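Local structure of thiosulfate reductase (Thermus thermophilus, 2VPZ) at residues V667-Q672 with N717-R722; Y619-G624 with N737-E742. The protein carries a 4Fe-4S cluster, a molybdenum atom and two molybdopterin guanine dinucleotides, and probably acts as an oxidoreductase on thiosulfate or polysulfide. One frame throughout, in Å; residues are numbered along the deposited sequence.

Interaction 1 (V667-Q672 with N717-R722); sequences VMLVNQ and NYLQTR. With MGD (2-amino-5,6-dimercapto-7-methyl-3,7,8a,9-tetrahydro-8-oxa-1,3,9,10-tetraaza-anthracen-4-one guanosine dinucleotide), chain H.
Leu719 is the first residue of 717-722 to press on strand 667-671, and it does so with both methyl groups. Its CD1 packs against Leu669 CB at 3.8 Å, the two leucines crossing at about a right angle. CD2 reaches the strand backbone, lying 3.6 Å from Leu669 O, and also meets Asn671 CB at 3.9 Å. With CG set beside the backbone N and opposite the carbonyl carbon (chi1 -75°), the isobutyl group covers the strand from Leu669 to Asn671. Gln720 turns the other way, toward the cofactor. It is the centre of an inverse gamma turn, closed by a weak bond from Thr721 N to Leu719 O (3.1 Å), and its OE1 takes a weak, bent hydrogen bond from the pterin amino nitrogen N19 of MGD (chain H) (3.0 Å, 132° at the hydrogen), while NE2 is held by Asp716. This is the dinucleotide-binding domain, whose family has the double-psi beta-barrel fold: a loop packed on one barrel strand offers its other side to a pterin. Thr721 then crosses the side chain of Asn671 at about a right angle. Last comes Arg722, its chain extended from CG to NE, with Gln672 CG 3.6 Å above the centre of one guanidinium face. Arg722 NH2 forms a salt bridge with Asp673, the residue that follows Gln672.

Interaction 2 (Y619-G624 with N737-E742); sequences YRLLYG and NFVRLE. With MGD (2-amino-5,6-dimercapto-7-methyl-3,7,8a,9-tetrahydro-8-oxa-1,3,9,10-tetraaza-anthracen-4-one guanosine dinucleotide), chain I.
Tyr619 and Val739 form an antiparallel hydrogen-bonded pair. Tyr619 N gives its hydrogen to Val739 O (2.7 Å), and Val739 N returns a straighter bond to Tyr619 O (2.8 Å, 163° at the hydrogen), the donor lying in the carbonyl plane. The same oxygen takes a CA-H...O contact from Phe738 CA at 3.2 Å. Two residues on, Leu621 N bonds to Asn737 O (3.2 Å), framing the non-hydrogen-bonded pair Arg620 and Phe738. Their side chains lie side by side and point the same way. Phe738 CE2 sits over one face of the guanidinium, toward its rim and 3.6 Å from Arg620 NH1, with the two planes 66° apart. A bend at chi3 turns the arginine's end aside, toward the phenyl ring, where NH1 also reaches Arg735 O and NH2 reaches Glu612 O. A leucine in its place would probably leave both carbonyls without their donor and Phe738 CE2 without the flat group it rests on. On the sheet face of Tyr619 and Val739, Tyr619 CD1 touches Leu741 CD2 at 4.1 Å; the phenol OH is held by Glu655. Asn737 is fixed from outside the strands, ND2 bonding to the carbonyls of Leu734 and Arg722. The strands cross at 106°, so the ladder is short, and 619-624 swings away until Leu622 CD2 meets the guanine N7 of MGD (chain I) (3.8 Å). Steeply crossed strands, one of which carries on to a bound nucleotide, are consistent with the double-psi beta-barrel fold of this family.

In the fold
Interaction 2 is buried and joins two neighbouring strands of the mixed sheet by backbone hydrogen bonds; interaction 1 is only partly buried, sets a loop against a strand of the same sheet, and relies on leucine packing inside and an arginine at the exposed end. Strands 666-671 and 738-744 are themselves neighbours, probably bonded through Met668 N to Glu742 O and Val670 O to Arg740 N, so the loop, the two strands and 619-624 form one continuous body. In it Leu669 packs on both Leu719 and Val739. Gln720 also packs against Tyr623. Both touch MGD, interaction 1 one pterin through Gln720, interaction 2 the same molecule through Tyr623 and the other's guanine through Leu622.

Interaction 1 (V667-Q672 with N717-R722)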
loop_
_atom_site.group_PDB
_atom_site.type_symbol
_atom_site.label_atom_id
_atom_site.label_comp_id
_atom_site.label_asym_id
_atom_site.label_seq_id
_atom_site.Cartn_x
_atom_site.Cartn_y
_atom_site.Cartn_z
ATOM N N VAL A 667 24.225 -24.891 16.443
ATOM C CA VAL A 667 23.896 -25.670 17.637
ATOM C C VAL A 667 23.963 -27.174 17.332
ATOM O O VAL A 667 23.862 -27.570 16.162
ATOM C CB VAL A 667 22.400 -25.287 18.019
ATOM C CG1 VAL A 667 21.578 -26.553 18.230
ATOM C CG2 VAL A 667 22.341 -24.359 19.249
ATOM N N MET A 668 24.200 -27.997 18.354
ATOM C CA MET A 668 24.116 -29.470 18.174
ATOM C C MET A 668 22.752 -29.848 18.778
ATOM O O MET A 668 22.323 -29.243 19.770
ATOM C CB MET A 668 25.166 -30.273 18.979
ATOM C CG MET A 668 26.632 -30.054 18.670
ATOM S SD MET A 668 27.101 -30.584 16.970
ATOM C CE MET A 668 26.764 -32.375 17.019
ATOM N N LEU A 669 22.078 -30.825 18.172
ATOM C CA LEU A 669 20.812 -31.345 18.729
ATOM C C LEU A 669 21.170 -32.698 19.431
ATOM O O LEU A 669 21.788 -33.583 18.840
ATOM C CB LEU A 669 19.742 -31.592 17.617
ATOM C CG LEU A 669 19.326 -30.326 16.854
ATOM C CD1 LEU A 669 18.463 -30.697 15.647
ATOM C CD2 LEU A 669 18.583 -29.316 17.771
ATOM N N VAL A 670 20.817 -32.802 20.710
ATOM C CA VAL A 670 21.093 -34.026 21.465
ATOM C C VAL A 670 19.726 -34.636 21.895
ATOM O O VAL A 670 18.871 -33.920 22.431
ATOM C CB VAL A 670 22.006 -33.711 22.736
ATOM C CG1 VAL A 670 22.615 -35.017 23.289
ATOM C CG2 VAL A 670 23.137 -32.709 22.338
ATOM N N ASN A 671 19.485 -35.915 21.620
ATOM C CA ASN A 671 18.196 -36.501 22.003
ATOM C C ASN A 671 18.204 -37.114 23.419
ATOM O O ASN A 671 19.250 -37.154 24.069
ATOM C CB ASN A 671 17.624 -37.500 20.936
ATOM C CG ASN A 671 18.423 -38.812 20.813
ATOM O OD1 ASN A 671 18.071 -39.680 19.986
ATOM N ND2 ASN A 671 19.466 -38.967 21.615
ATOM N N GLN A 672 17.040 -37.546 23.896
ATOM C CA GLN A 672 16.893 -38.121 25.227
ATOM C C GLN A 672 17.879 -39.300 25.464
ATOM O O GLN A 672 18.216 -39.606 26.616
ATOM C CB GLN A 672 15.415 -38.527 25.484
ATOM C CG GLN A 672 14.894 -39.776 24.721
ATOM C CD GLN A 672 14.604 -39.549 23.236
ATOM O OE1 GLN A 672 14.882 -40.419 22.391
ATOM N NE2 GLN A 672 14.020 -38.394 22.899
ATOM N N ASN A 717 16.361 -38.400 11.355
ATOM C CA ASN A 717 16.399 -39.878 11.509
ATOM C C ASN A 717 17.501 -40.380 12.463
ATOM O O ASN A 717 17.295 -41.352 13.190
ATOM C CB ASN A 717 16.589 -40.585 10.162
ATOM C CG ASN A 717 16.160 -42.038 10.216
ATOM O OD1 ASN A 717 16.896 -42.951 9.826
ATOM N ND2 ASN A 717 14.952 -42.256 10.704
ATOM N N TYR A 718 18.676 -39.754 12.439
ATOM C CA TYR A 718 19.724 -40.165 13.371
ATOM C C TYR A 718 19.336 -39.766 14.807
ATOM O O TYR A 718 19.917 -40.262 15.771
ATOM C CB TYR A 718 21.093 -39.577 13.022
ATOM C CG TYR A 718 21.917 -40.450 12.097
ATOM C CD1 TYR A 718 21.667 -40.459 10.737
ATOM C CD2 TYR A 718 22.943 -41.272 12.585
ATOM C CE1 TYR A 718 22.411 -41.253 9.870
ATOM C CE2 TYR A 718 23.701 -42.083 11.722
ATOM C CZ TYR A 718 23.427 -42.063 10.358
ATOM O OH TYR A 718 24.152 -42.824 9.467
ATOM N N LEU A 719 18.350 -38.892 14.960
ATOM C CA LEU A 719 17.917 -38.479 16.299
ATOM C C LEU A 719 16.696 -39.259 16.743
ATOM O O LEU A 719 16.325 -39.227 17.913
ATOM C CB LEU A 719 17.585 -36.989 16.336
ATOM C CG LEU A 719 18.760 -36.028 16.336
ATOM C CD1 LEU A 719 18.360 -34.653 15.798
ATOM C CD2 LEU A 719 19.294 -35.918 17.757
ATOM N N GLN A 720 16.051 -39.921 15.783
ATOM C CA GLN A 720 14.849 -40.717 16.048
ATOM C C GLN A 720 15.286 -42.144 16.392
ATOM O O GLN A 720 15.257 -43.081 15.597
ATOM C CB GLN A 720 13.880 -40.633 14.848
ATOM C CG GLN A 720 13.123 -39.286 14.809
ATOM C CD GLN A 720 12.904 -38.697 13.407
ATOM O OE1 GLN A 720 13.527 -39.124 12.428
ATOM N NE2 GLN A 720 12.027 -37.682 13.316
ATOM N N THR A 721 15.720 -42.252 17.632
ATOM C CA THR A 721 16.237 -43.468 18.199
ATOM C C THR A 721 15.138 -44.482 18.590
ATOM O O THR A 721 15.302 -45.689 18.395
ATOM C CB THR A 721 17.138 -43.103 19.422
ATOM O OG1 THR A 721 18.498 -43.070 19.034
ATOM C CG2 THR A 721 16.900 -44.065 20.570
ATOM N N ARG A 722 14.031 -43.949 19.106
ATOM C CA ARG A 722 12.845 -44.718 19.548
ATOM C C ARG A 722 11.599 -44.403 18.677
ATOM O O ARG A 722 11.608 -43.431 17.936
ATOM C CB ARG A 722 12.496 -44.358 21.015
ATOM C CG ARG A 722 13.664 -44.349 22.038
ATOM C CD ARG A 722 13.279 -43.603 23.349
ATOM N NE ARG A 722 14.235 -43.673 24.463
ATOM C CZ ARG A 722 14.035 -43.170 25.686
ATOM N NH1 ARG A 722 12.900 -42.546 25.970
ATOM N NH2 ARG A 722 14.965 -43.298 26.639
HETATM P PB MGD H . 15.061 -41.161 -0.262
HETATM O O1B MGD H . 15.799 -40.517 0.871
HETATM O O2B MGD H . 14.771 -40.367 -1.498
HETATM O O3B MGD H . 13.795 -41.851 0.465
HETATM O O3A MGD H . 11.903 -42.995 1.648
HETATM P PA MGD H . 12.942 -43.230 0.460
HETATM O O1A MGD H . 12.368 -43.257 -0.947
HETATM O O2A MGD H . 13.839 -44.322 0.924
HETATM O "O5'" MGD H . 15.864 -42.409 -0.767
HETATM C "C5'" MGD H . 15.898 -42.778 -2.146
HETATM C "C4'" MGD H . 17.106 -43.700 -2.312
HETATM O "O4'" MGD H . 16.894 -44.185 -3.633
HETATM C "C3'" MGD H . 18.450 -43.021 -2.324
HETATM O "O3'" MGD H . 19.400 -44.031 -1.958
HETATM C "C2'" MGD H . 18.588 -42.621 -3.802
HETATM O "O2'" MGD H . 19.956 -42.461 -4.071
HETATM C "C1'" MGD H . 17.975 -43.813 -4.542
HETATM N N9 MGD H . 17.442 -43.614 -5.942
HETATM C C8 MGD H . 16.857 -42.516 -6.423
HETATM N N7 MGD H . 16.441 -42.644 -7.704
HETATM C C5 MGD H . 16.717 -43.910 -8.087
HETATM C C6 MGD H . 16.503 -44.787 -9.323
HETATM O O6 MGD H . 15.978 -44.342 -10.403
HETATM N N1 MGD H . 16.948 -46.083 -9.219
HETATM C C2 MGD H . 17.548 -46.609 -8.107
HETATM N N2 MGD H . 17.989 -47.902 -8.029
HETATM N N3 MGD H . 17.718 -45.858 -7.010
HETATM C C4 MGD H . 17.369 -44.533 -6.906
HETATM C C10 MGD H . 10.615 -42.339 1.437
HETATM C C11 MGD H . 9.805 -42.539 2.673
HETATM O O11 MGD H . 10.688 -42.269 3.764
HETATM C C12 MGD H . 8.546 -41.764 2.803
HETATM S S12 MGD H . 7.384 -41.702 1.545
HETATM C C13 MGD H . 8.212 -41.137 3.932
HETATM S S13 MGD H . 6.859 -40.202 4.182
HETATM C C14 MGD H . 8.930 -41.173 5.167
HETATM N N15 MGD H . 9.460 -39.809 5.451
HETATM C C16 MGD H . 10.353 -39.769 6.495
HETATM C C17 MGD H . 10.629 -38.630 7.375
HETATM O O17 MGD H . 10.056 -37.516 7.187
HETATM N N18 MGD H . 11.486 -38.809 8.382
HETATM C C19 MGD H . 12.112 -39.977 8.625
HETATM N N19 MGD H . 13.037 -40.110 9.623
HETATM N N20 MGD H . 11.867 -41.050 7.869
HETATM C C21 MGD H . 11.057 -41.024 6.816
HETATM N N22 MGD H . 10.903 -42.110 6.051
HETATM C C23 MGD H . 9.959 -42.248 4.995
#

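Interaction 2 (Y619-G624 with N737-E742)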
loop_
_atom_site.group_PDB
_atom_site.type_symbol
_atom_site.label_atom_id
_atom_site.label_comp_id
_atom_site.label_asym_id
_atom_site.label_seq_id
_atom_site.Cartn_x
_atom_site.Cartn_y
_atom_site.Cartn_z
ATOM N N TYR A 619 12.729 -30.394 23.875
ATOM C CA TYR A 619 11.639 -30.003 22.956
ATOM C C TYR A 619 11.181 -31.184 22.096
ATOM O O TYR A 619 11.980 -32.072 21.821
ATOM C CB TYR A 619 12.068 -28.874 22.024
ATOM C CG TYR A 619 12.488 -27.624 22.735
ATOM C CD1 TYR A 619 13.813 -27.445 23.148
ATOM C CD2 TYR A 619 11.550 -26.632 23.051
ATOM C CE1 TYR A 619 14.203 -26.311 23.862
ATOM C CE2 TYR A 619 11.919 -25.491 23.769
ATOM C CZ TYR A 619 13.249 -25.334 24.172
ATOM O OH TYR A 619 13.613 -24.210 24.885
ATOM N N ARG A 620 9.912 -31.222 21.677
ATOM C CA ARG A 620 9.494 -32.296 20.795
ATOM C C ARG A 620 10.130 -31.951 19.418
ATOM O O ARG A 620 10.165 -30.792 19.019
ATOM C CB ARG A 620 7.964 -32.402 20.677
ATOM C CG ARG A 620 7.468 -33.679 19.965
ATOM C CD ARG A 620 5.930 -33.744 19.906
ATOM N NE ARG A 620 5.285 -33.713 21.218
ATOM C CZ ARG A 620 5.116 -34.751 22.038
ATOM N NH1 ARG A 620 5.546 -35.961 21.699
ATOM N NH2 ARG A 620 4.503 -34.572 23.212
ATOM N N LEU A 621 10.656 -32.972 18.731
ATOM C CA LEU A 621 11.336 -32.869 17.439
ATOM C C LEU A 621 10.291 -33.037 16.318
ATOM O O LEU A 621 9.802 -34.152 16.113
ATOM C CB LEU A 621 12.402 -33.960 17.312
ATOM C CG LEU A 621 13.674 -33.869 16.438
ATOM C CD1 LEU A 621 13.999 -35.241 15.803
ATOM C CD2 LEU A 621 13.486 -32.790 15.370
ATOM N N LEU A 622 9.910 -31.939 15.635
ATOM C CA LEU A 622 8.934 -32.018 14.548
ATOM C C LEU A 622 9.797 -31.989 13.255
ATOM O O LEU A 622 10.962 -31.596 13.291
ATOM C CB LEU A 622 7.895 -30.886 14.634
ATOM C CG LEU A 622 7.059 -30.717 15.945
ATOM C CD1 LEU A 622 6.018 -29.567 15.819
ATOM C CD2 LEU A 622 6.351 -32.042 16.307
ATOM N N TYR A 623 9.255 -32.429 12.118
ATOM C CA TYR A 623 10.069 -32.479 10.915
ATOM C C TYR A 623 9.156 -32.400 9.687
ATOM O O TYR A 623 7.942 -32.560 9.794
ATOM C CB TYR A 623 10.894 -33.766 10.934
ATOM C CG TYR A 623 10.029 -35.003 11.076
ATOM C CD1 TYR A 623 9.425 -35.594 9.965
ATOM C CD2 TYR A 623 9.709 -35.534 12.346
ATOM C CE1 TYR A 623 8.530 -36.654 10.087
ATOM C CE2 TYR A 623 8.818 -36.592 12.484
ATOM C CZ TYR A 623 8.225 -37.157 11.342
ATOM O OH TYR A 623 7.337 -38.197 11.459
ATOM N N GLY A 624 9.730 -32.152 8.519
ATOM C CA GLY A 624 8.922 -32.038 7.341
ATOM C C GLY A 624 9.703 -31.833 6.069
ATOM O O GLY A 624 10.885 -32.178 5.985
ATOM N N ASN A 737 10.061 -38.478 19.885
ATOM C CA ASN A 737 11.443 -38.151 20.274
ATOM C C ASN A 737 11.553 -36.698 20.753
ATOM O O ASN A 737 10.864 -35.809 20.252
ATOM C CB ASN A 737 12.423 -38.422 19.115
ATOM C CG ASN A 737 12.570 -39.919 18.797
ATOM O OD1 ASN A 737 13.354 -40.631 19.433
ATOM N ND2 ASN A 737 11.793 -40.394 17.821
ATOM N N PHE A 738 12.407 -36.489 21.749
ATOM C CA PHE A 738 12.658 -35.196 22.362
ATOM C C PHE A 738 14.133 -34.855 22.146
ATOM O O PHE A 738 15.006 -35.737 22.159
ATOM C CB PHE A 738 12.285 -35.252 23.861
ATOM C CG PHE A 738 10.885 -35.816 24.135
ATOM C CD1 PHE A 738 10.720 -36.995 24.866
ATOM C CD2 PHE A 738 9.738 -35.167 23.649
ATOM C CE1 PHE A 738 9.423 -37.539 25.099
ATOM C CE2 PHE A 738 8.431 -35.692 23.874
ATOM C CZ PHE A 738 8.278 -36.880 24.602
ATOM N N VAL A 739 14.397 -33.576 21.947
ATOM C CA VAL A 739 15.726 -33.087 21.657
ATOM C C VAL A 739 16.038 -31.783 22.429
ATOM O O VAL A 739 15.112 -31.017 22.731
ATOM C CB VAL A 739 15.800 -32.851 20.111
ATOM C CG1 VAL A 739 15.378 -31.422 19.771
ATOM C CG2 VAL A 739 17.160 -33.216 19.577
ATOM N N ARG A 740 17.305 -31.560 22.800
ATOM C CA ARG A 740 17.719 -30.316 23.468
ATOM C C ARG A 740 18.881 -29.679 22.668
ATOM O O ARG A 740 19.592 -30.380 21.939
ATOM C CB ARG A 740 18.111 -30.550 24.916
ATOM C CG ARG A 740 19.375 -31.286 25.009
ATOM C CD ARG A 740 19.631 -31.805 26.370
ATOM N NE ARG A 740 21.054 -31.719 26.534
ATOM C CZ ARG A 740 21.863 -32.749 26.503
ATOM N NH1 ARG A 740 21.351 -33.948 26.336
ATOM N NH2 ARG A 740 23.184 -32.581 26.590
ATOM N N LEU A 741 19.060 -28.363 22.785
ATOM C CA LEU A 741 20.082 -27.639 22.024
ATOM C C LEU A 741 21.314 -27.198 22.837
ATOM O O LEU A 741 21.187 -26.611 23.910
ATOM C CB LEU A 741 19.463 -26.432 21.278
ATOM C CG LEU A 741 17.991 -26.077 20.983
ATOM C CD1 LEU A 741 18.085 -25.051 19.844
ATOM C CD2 LEU A 741 17.045 -27.242 20.574
ATOM N N GLU A 742 22.494 -27.467 22.283
ATOM C CA GLU A 742 23.795 -27.195 22.892
ATOM C C GLU A 742 24.602 -26.281 21.946
ATOM O O GLU A 742 24.816 -26.644 20.792
ATOM C CB GLU A 742 24.488 -28.551 23.092
ATOM C CG GLU A 742 25.854 -28.606 23.782
ATOM C CD GLU A 742 26.396 -30.049 23.894
ATOM O OE1 GLU A 742 27.172 -30.474 23.002
ATOM O OE2 GLU A 742 26.013 -30.744 24.873
HETATM P PB MGD I . 2.344 -33.969 7.702
HETATM O O1B MGD I . 3.165 -34.824 8.583
HETATM O O2B MGD I . 0.902 -34.042 7.742
HETATM O O3B MGD I . 3.036 -34.388 6.321
HETATM O O3A MGD I . 4.029 -34.319 3.979
HETATM P PA MGD I . 2.666 -34.278 4.771
HETATM O O1A MGD I . 1.949 -35.430 4.241
HETATM O O2A MGD I . 1.998 -33.019 4.480
HETATM O "O5'" MGD I . 2.708 -32.471 7.921
HETATM C "C5'" MGD I . 3.936 -31.884 8.357
HETATM C "C4'" MGD I . 3.388 -30.823 9.298
HETATM O "O4'" MGD I . 2.869 -31.611 10.357
HETATM C "C3'" MGD I . 4.391 -29.853 9.976
HETATM O "O3'" MGD I . 3.944 -28.477 9.866
HETATM C "C2'" MGD I . 4.394 -30.250 11.474
HETATM O "O2'" MGD I . 4.259 -29.075 12.264
HETATM C "C1'" MGD I . 3.059 -30.938 11.614
HETATM N N9 MGD I . 2.737 -31.649 12.882
HETATM C C8 MGD I . 3.622 -32.290 13.709
HETATM N N7 MGD I . 2.996 -32.830 14.793
HETATM C C5 MGD I . 1.682 -32.510 14.674
HETATM C C6 MGD I . 0.479 -32.692 15.512
HETATM O O6 MGD I . 0.603 -33.364 16.542
HETATM N N1 MGD I . -0.689 -32.216 15.086
HETATM C C2 MGD I . -0.800 -31.493 13.939
HETATM N N2 MGD I . -2.031 -31.012 13.541
HETATM N N3 MGD I . 0.268 -31.269 13.112
HETATM C C4 MGD I . 1.508 -31.741 13.416
HETATM C C10 MGD I . 4.852 -35.417 3.648
HETATM C C11 MGD I . 4.483 -35.754 2.240
HETATM O O11 MGD I . 4.940 -34.688 1.394
HETATM C C12 MGD I . 4.878 -37.192 1.813
HETATM S S12 MGD I . 4.457 -38.536 2.734
HETATM C C13 MGD I . 5.584 -37.467 0.657
HETATM S S13 MGD I . 5.880 -39.076 0.183
HETATM C C14 MGD I . 6.080 -36.352 -0.228
HETATM N N15 MGD I . 7.460 -36.049 -0.141
HETATM C C16 MGD I . 7.942 -34.811 -0.484
HETATM C C17 MGD I . 9.394 -34.411 -0.468
HETATM O O17 MGD I . 10.270 -35.272 -0.174
HETATM N N18 MGD I . 9.756 -33.142 -0.860
HETATM C C19 MGD I . 8.772 -32.254 -1.155
HETATM N N19 MGD I . 9.158 -31.025 -1.442
HETATM N N20 MGD I . 7.418 -32.491 -1.162
HETATM C C21 MGD I . 6.995 -33.760 -0.875
HETATM N N22 MGD I . 5.713 -34.088 -0.833
HETATM C C23 MGD I . 5.203 -35.135 -0.012
#